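Putative silent information regulator 2 (Leishmania infantum, PDB 5OL0) catalyses the NAD-dependent removal of acetyl groups from protein lysines and probably acts as a regulator of gene expression. Local coordinates at residues F76-L81 with V189-E194; I155-P160 with C178-G183. All blocks are in the same frame, centred on the assembly; numbering follows the deposited sequence.

Contact 1: residues F76-L81 with V189-E194; sequences FSLTLL and VVFFGE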
# COMPACT_ATOMS: atom_id res chain seq x y z
N PHE A 76 -8.18 -0.25 -14.01
CA PHE A 76 -7.56 -1.46 -13.43
C PHE A 76 -8.48 -2.64 -13.47
O PHE A 76 -8.35 -3.58 -12.70
CB PHE A 76 -7.04 -1.19 -12.02
CG PHE A 76 -5.97 -0.15 -11.97
CD1 PHE A 76 -4.65 -0.47 -12.26
CD2 PHE A 76 -6.28 1.16 -11.71
CE1 PHE A 76 -3.65 0.51 -12.24
CE2 PHE A 76 -5.30 2.15 -11.69
CZ PHE A 76 -3.98 1.82 -11.95
N SER A 77 -9.34 -2.67 -14.46
CA SER A 77 -10.18 -3.81 -14.59
C SER A 77 -9.64 -4.65 -15.72
O SER A 77 -9.25 -4.18 -16.77
CB SER A 77 -11.65 -3.44 -14.79
OG SER A 77 -11.91 -3.29 -16.13
N LEU A 78 -9.58 -5.94 -15.43
CA LEU A 78 -9.11 -6.91 -16.32
C LEU A 78 -9.99 -7.00 -17.57
O LEU A 78 -9.50 -7.15 -18.70
CB LEU A 78 -9.07 -8.22 -15.53
CG LEU A 78 -8.22 -9.28 -16.19
CD1 LEU A 78 -6.79 -8.81 -16.35
CD2 LEU A 78 -8.31 -10.53 -15.32
N THR A 79 -11.29 -6.86 -17.39
CA THR A 79 -12.20 -6.88 -18.55
C THR A 79 -12.05 -5.65 -19.49
O THR A 79 -11.98 -5.81 -20.72
CB THR A 79 -13.69 -7.18 -18.12
OG1 THR A 79 -14.50 -7.04 -19.28
CG2 THR A 79 -14.21 -6.26 -16.97
N LEU A 80 -11.91 -4.45 -18.93
CA LEU A 80 -11.51 -3.29 -19.76
C LEU A 80 -10.14 -3.44 -20.43
O LEU A 80 -9.97 -3.01 -21.56
CB LEU A 80 -11.53 -2.01 -18.97
CG LEU A 80 -11.57 -0.77 -19.85
CD1 LEU A 80 -12.86 -0.74 -20.68
CD2 LEU A 80 -11.48 0.47 -18.98
N LEU A 81 -9.18 -4.04 -19.75
CA LEU A 81 -7.88 -4.34 -20.39
C LEU A 81 -7.99 -5.25 -21.62
O LEU A 81 -7.39 -4.99 -22.65
CB LEU A 81 -6.90 -4.97 -19.39
CG LEU A 81 -5.48 -5.14 -19.93
CD1 LEU A 81 -4.82 -3.79 -20.12
CD2 LEU A 81 -4.71 -6.05 -18.99
N VAL A 189 0.88 -5.81 -12.08
CA VAL A 189 -0.08 -5.20 -11.16
C VAL A 189 -1.27 -6.13 -11.09
O VAL A 189 -1.70 -6.61 -12.09
CB VAL A 189 -0.54 -3.83 -11.63
CG1 VAL A 189 -1.62 -3.27 -10.73
CG2 VAL A 189 0.66 -2.90 -11.60
N VAL A 190 -1.78 -6.42 -9.89
CA VAL A 190 -3.02 -7.17 -9.74
C VAL A 190 -4.20 -6.25 -10.15
O VAL A 190 -4.41 -5.18 -9.57
CB VAL A 190 -3.20 -7.72 -8.31
CG1 VAL A 190 -4.51 -8.57 -8.20
CG2 VAL A 190 -2.03 -8.58 -7.89
N PHE A 191 -4.96 -6.67 -11.15
CA PHE A 191 -6.13 -5.91 -11.59
C PHE A 191 -7.37 -6.44 -10.89
O PHE A 191 -7.40 -7.61 -10.41
CB PHE A 191 -6.32 -6.04 -13.11
CG PHE A 191 -5.53 -5.05 -13.93
CD1 PHE A 191 -4.30 -4.56 -13.50
CD2 PHE A 191 -6.03 -4.61 -15.15
CE1 PHE A 191 -3.58 -3.66 -14.25
CE2 PHE A 191 -5.30 -3.73 -15.92
CZ PHE A 191 -4.08 -3.25 -15.47
N PHE A 192 -8.40 -5.60 -10.84
CA PHE A 192 -9.73 -6.07 -10.38
C PHE A 192 -10.13 -7.32 -11.19
O PHE A 192 -10.05 -7.34 -12.41
CB PHE A 192 -10.78 -4.93 -10.42
CG PHE A 192 -10.50 -3.86 -9.44
CD1 PHE A 192 -10.82 -4.04 -8.10
CD2 PHE A 192 -9.86 -2.70 -9.82
CE1 PHE A 192 -10.51 -3.07 -7.13
CE2 PHE A 192 -9.53 -1.72 -8.87
CZ PHE A 192 -9.87 -1.90 -7.53
N GLY A 193 -10.41 -8.41 -10.51
CA GLY A 193 -10.73 -9.66 -11.17
C GLY A 193 -9.57 -10.62 -11.30
O GLY A 193 -9.74 -11.72 -11.81
N GLU A 194 -8.40 -10.25 -10.81
CA GLU A 194 -7.26 -11.16 -10.82
C GLU A 194 -6.99 -11.71 -9.43
O GLU A 194 -7.38 -11.11 -8.41
CB GLU A 194 -6.00 -10.41 -11.25
CG GLU A 194 -5.35 -10.83 -12.53
CD GLU A 194 -4.08 -9.99 -12.82
OE1 GLU A 194 -4.20 -8.77 -13.21
OE2 GLU A 194 -2.95 -10.54 -12.64
O HOH W 1 -12.20 -7.20 -14.43
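Phe192 N donates to Phe76 O over 2.7 Å, a short bond bent at the hydrogen (139°) although the amide lies almost straight beyond the carbonyl. The return bond of this isolated beta bridge, Leu78 N to Phe192 O at 3.4 Å, is weak. Water 1 donates to Phe192 O and accepts from Thr79 N, linking the turn to the start of helix 78-83. Ser77 is the N-cap of that helix, and its OG accepts from Leu80 N.

Phe76, Phe191 and Phe192 pack around the bridge. Phe76 sets CA over one face of the Phe191 ring, 4.0 Å from its centroid, in a CH-pi contact. With CG beside the backbone N (chi1 -62°), its ring points an edge at the same face, a T-shaped pair with planes at 76°. Leu81 reaches the Phe191 ring at CE2 with CD2, 3.9 Å away. Phe76 CB lies 3.9 Å from Phe192 CD2. The type II turn from Phe191 to Glu194 is closed by Glu194 N to Phe191 O; Phe191 N also donates to Glu194 OE1 (3.0 Å) from above the carboxylate plane, and this oxygen forms a salt bridge with Lys186.

Phe76, Val189 and Phe192 pack on the modified side chain of the bound acetylated peptide, Val190 O is hydrogen-bonded to it, and the backbones of Gly193 and Glu194 hydrogen-bond to the peptide: the acetyl-lysine binding cleft of a sirtuin.

Contact 2: residues I155-P160 with C178-G183; sequences IECHTP and CSTCGG. With ZN (zinc ion), chain E.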
# COMPACT_ATOMS: atom_id res chain seq x y z
N ILE A 155 -1.47 -11.70 -19.66
CA ILE A 155 -2.66 -11.94 -18.85
C ILE A 155 -3.38 -13.26 -19.23
O ILE A 155 -4.11 -13.78 -18.41
CB ILE A 155 -3.70 -10.78 -18.94
CG1 ILE A 155 -4.42 -10.80 -20.30
CG2 ILE A 155 -3.02 -9.43 -18.58
CD1 ILE A 155 -5.40 -9.69 -20.51
N GLU A 156 -3.23 -13.76 -20.46
CA GLU A 156 -3.90 -15.02 -20.87
C GLU A 156 -3.10 -16.25 -20.36
O GLU A 156 -3.64 -17.04 -19.60
CB GLU A 156 -4.14 -15.11 -22.41
CG GLU A 156 -4.99 -14.03 -23.11
CD GLU A 156 -6.26 -13.53 -22.37
OE1 GLU A 156 -6.80 -14.16 -21.41
OE2 GLU A 156 -6.76 -12.46 -22.78
N CYS A 157 -1.84 -16.40 -20.75
CA CYS A 157 -1.02 -17.56 -20.35
C CYS A 157 -0.04 -17.35 -19.20
O CYS A 157 0.66 -18.29 -18.83
CB CYS A 157 -0.26 -18.12 -21.57
SG CYS A 157 1.18 -17.16 -22.16
N HIS A 158 0.05 -16.13 -18.65
CA HIS A 158 0.96 -15.83 -17.52
C HIS A 158 2.49 -15.98 -17.79
O HIS A 158 3.31 -15.92 -16.86
CB HIS A 158 0.48 -16.57 -16.25
CG HIS A 158 -0.95 -16.24 -15.88
ND1 HIS A 158 -1.34 -15.00 -15.43
CD2 HIS A 158 -2.08 -16.98 -15.97
CE1 HIS A 158 -2.64 -14.98 -15.24
NE2 HIS A 158 -3.12 -16.17 -15.56
N THR A 159 2.87 -16.10 -19.06
CA THR A 159 4.31 -16.17 -19.41
C THR A 159 4.98 -14.78 -19.19
O THR A 159 4.54 -13.79 -19.83
CB THR A 159 4.54 -16.52 -20.90
OG1 THR A 159 3.91 -17.76 -21.21
CG2 THR A 159 6.05 -16.59 -21.24
N PRO A 160 6.07 -14.74 -18.39
CA PRO A 160 6.81 -13.50 -18.20
C PRO A 160 7.23 -12.85 -19.51
O PRO A 160 7.42 -13.52 -20.53
CB PRO A 160 8.05 -13.94 -17.42
CG PRO A 160 7.56 -15.11 -16.64
CD PRO A 160 6.71 -15.84 -17.63
N CYS A 178 2.18 -10.98 -25.93
CA CYS A 178 2.84 -12.22 -25.61
C CYS A 178 3.42 -12.87 -26.88
O CYS A 178 2.76 -12.89 -27.90
CB CYS A 178 1.79 -13.17 -25.07
SG CYS A 178 2.38 -14.70 -24.33
N SER A 179 4.63 -13.42 -26.80
CA SER A 179 5.26 -14.11 -27.95
C SER A 179 4.94 -15.62 -27.98
O SER A 179 5.56 -16.37 -28.73
CB SER A 179 6.77 -13.93 -27.90
OG SER A 179 7.10 -12.56 -27.69
N THR A 180 4.02 -16.05 -27.12
CA THR A 180 3.55 -17.42 -27.07
C THR A 180 2.11 -17.50 -27.62
O THR A 180 1.85 -18.32 -28.50
CB THR A 180 3.64 -18.00 -25.64
OG1 THR A 180 5.02 -18.14 -25.27
CG2 THR A 180 2.93 -19.37 -25.54
N CYS A 181 1.21 -16.64 -27.12
CA CYS A 181 -0.21 -16.73 -27.44
C CYS A 181 -0.82 -15.48 -28.07
O CYS A 181 -2.04 -15.44 -28.32
CB CYS A 181 -0.98 -17.09 -26.15
SG CYS A 181 -1.35 -15.70 -25.02
N GLY A 182 -0.01 -14.44 -28.28
CA GLY A 182 -0.56 -13.17 -28.71
C GLY A 182 -1.46 -12.48 -27.68
O GLY A 182 -2.09 -11.45 -27.99
N GLY A 183 -1.51 -12.99 -26.46
CA GLY A 183 -2.22 -12.28 -25.41
C GLY A 183 -1.64 -10.90 -25.09
O GLY A 183 -0.50 -10.56 -25.44
ZN ZN E . 0.36 -15.46 -23.43
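A structural Cys4 zinc site of the sirtuin zinc-binding module brings 155-160 and 178-183 together, with the metal in place of any direct hydrogen bond between them. Cys157 supplies one sulfur, with SG 2.3 Å from the zinc ion; Cys178 and Cys181, from the opposing loop, supply two more, and Cys154 completes the set. Each half of the site is thus a Cys-x-x-Cys pair.

The two cysteines of the second pair reach the metal differently. Cys178 swings SG away from its backbone N (chi1 -170°), whereas Cys181 holds SG between its N and carbonyl carbon (chi1 82°), as Cys157 does. Around Cys178 SG the chain curls so that two amides point at the sulfur, Thr180 N at 3.5 Å and Cys181 N at 3.6 Å, the N-H to sulfur pattern of a zinc knuckle. These bonds would help to spread the negative charge of the thiolate. Gly183 N makes a weak, bent one (140°) to Cys181 SG. The loop is closed by a backbone bond from Cys178 N to Gly183 O, 2.8 Å long.

Beyond the metal, Glu156 packs against the second loop. Its carboxylate is engaged by Arg82, in a salt bridge through OE2, while its aliphatic part lies against that loop: CB is 3.9 Å from Cys181 SG, and CG rests 4.0 Å from Gly183 CA.

Along the chain, contact 2 is nested within the span closed by contact 1, and strand 185-187 runs from 178-183 toward 189-194. Contact 1 is the more buried of the two: four of its nine touching residues are buried and none exposed, whereas contact 2 has three exposed. Their centres lie about 17 Å and about 28 Å from the centre of the chain. Their chemistry differs with place: aromatic rings and a backbone bridge beside the substrate, sulfur and metal in the outlying module. Helix 78-83 serves both. Its Leu81 touches Ile155, with CD2 3.8 Å from CG2, and Arg82 pairs with Glu156, so the helix that follows Phe76 and Ser77 packs against the zinc-bearing loop.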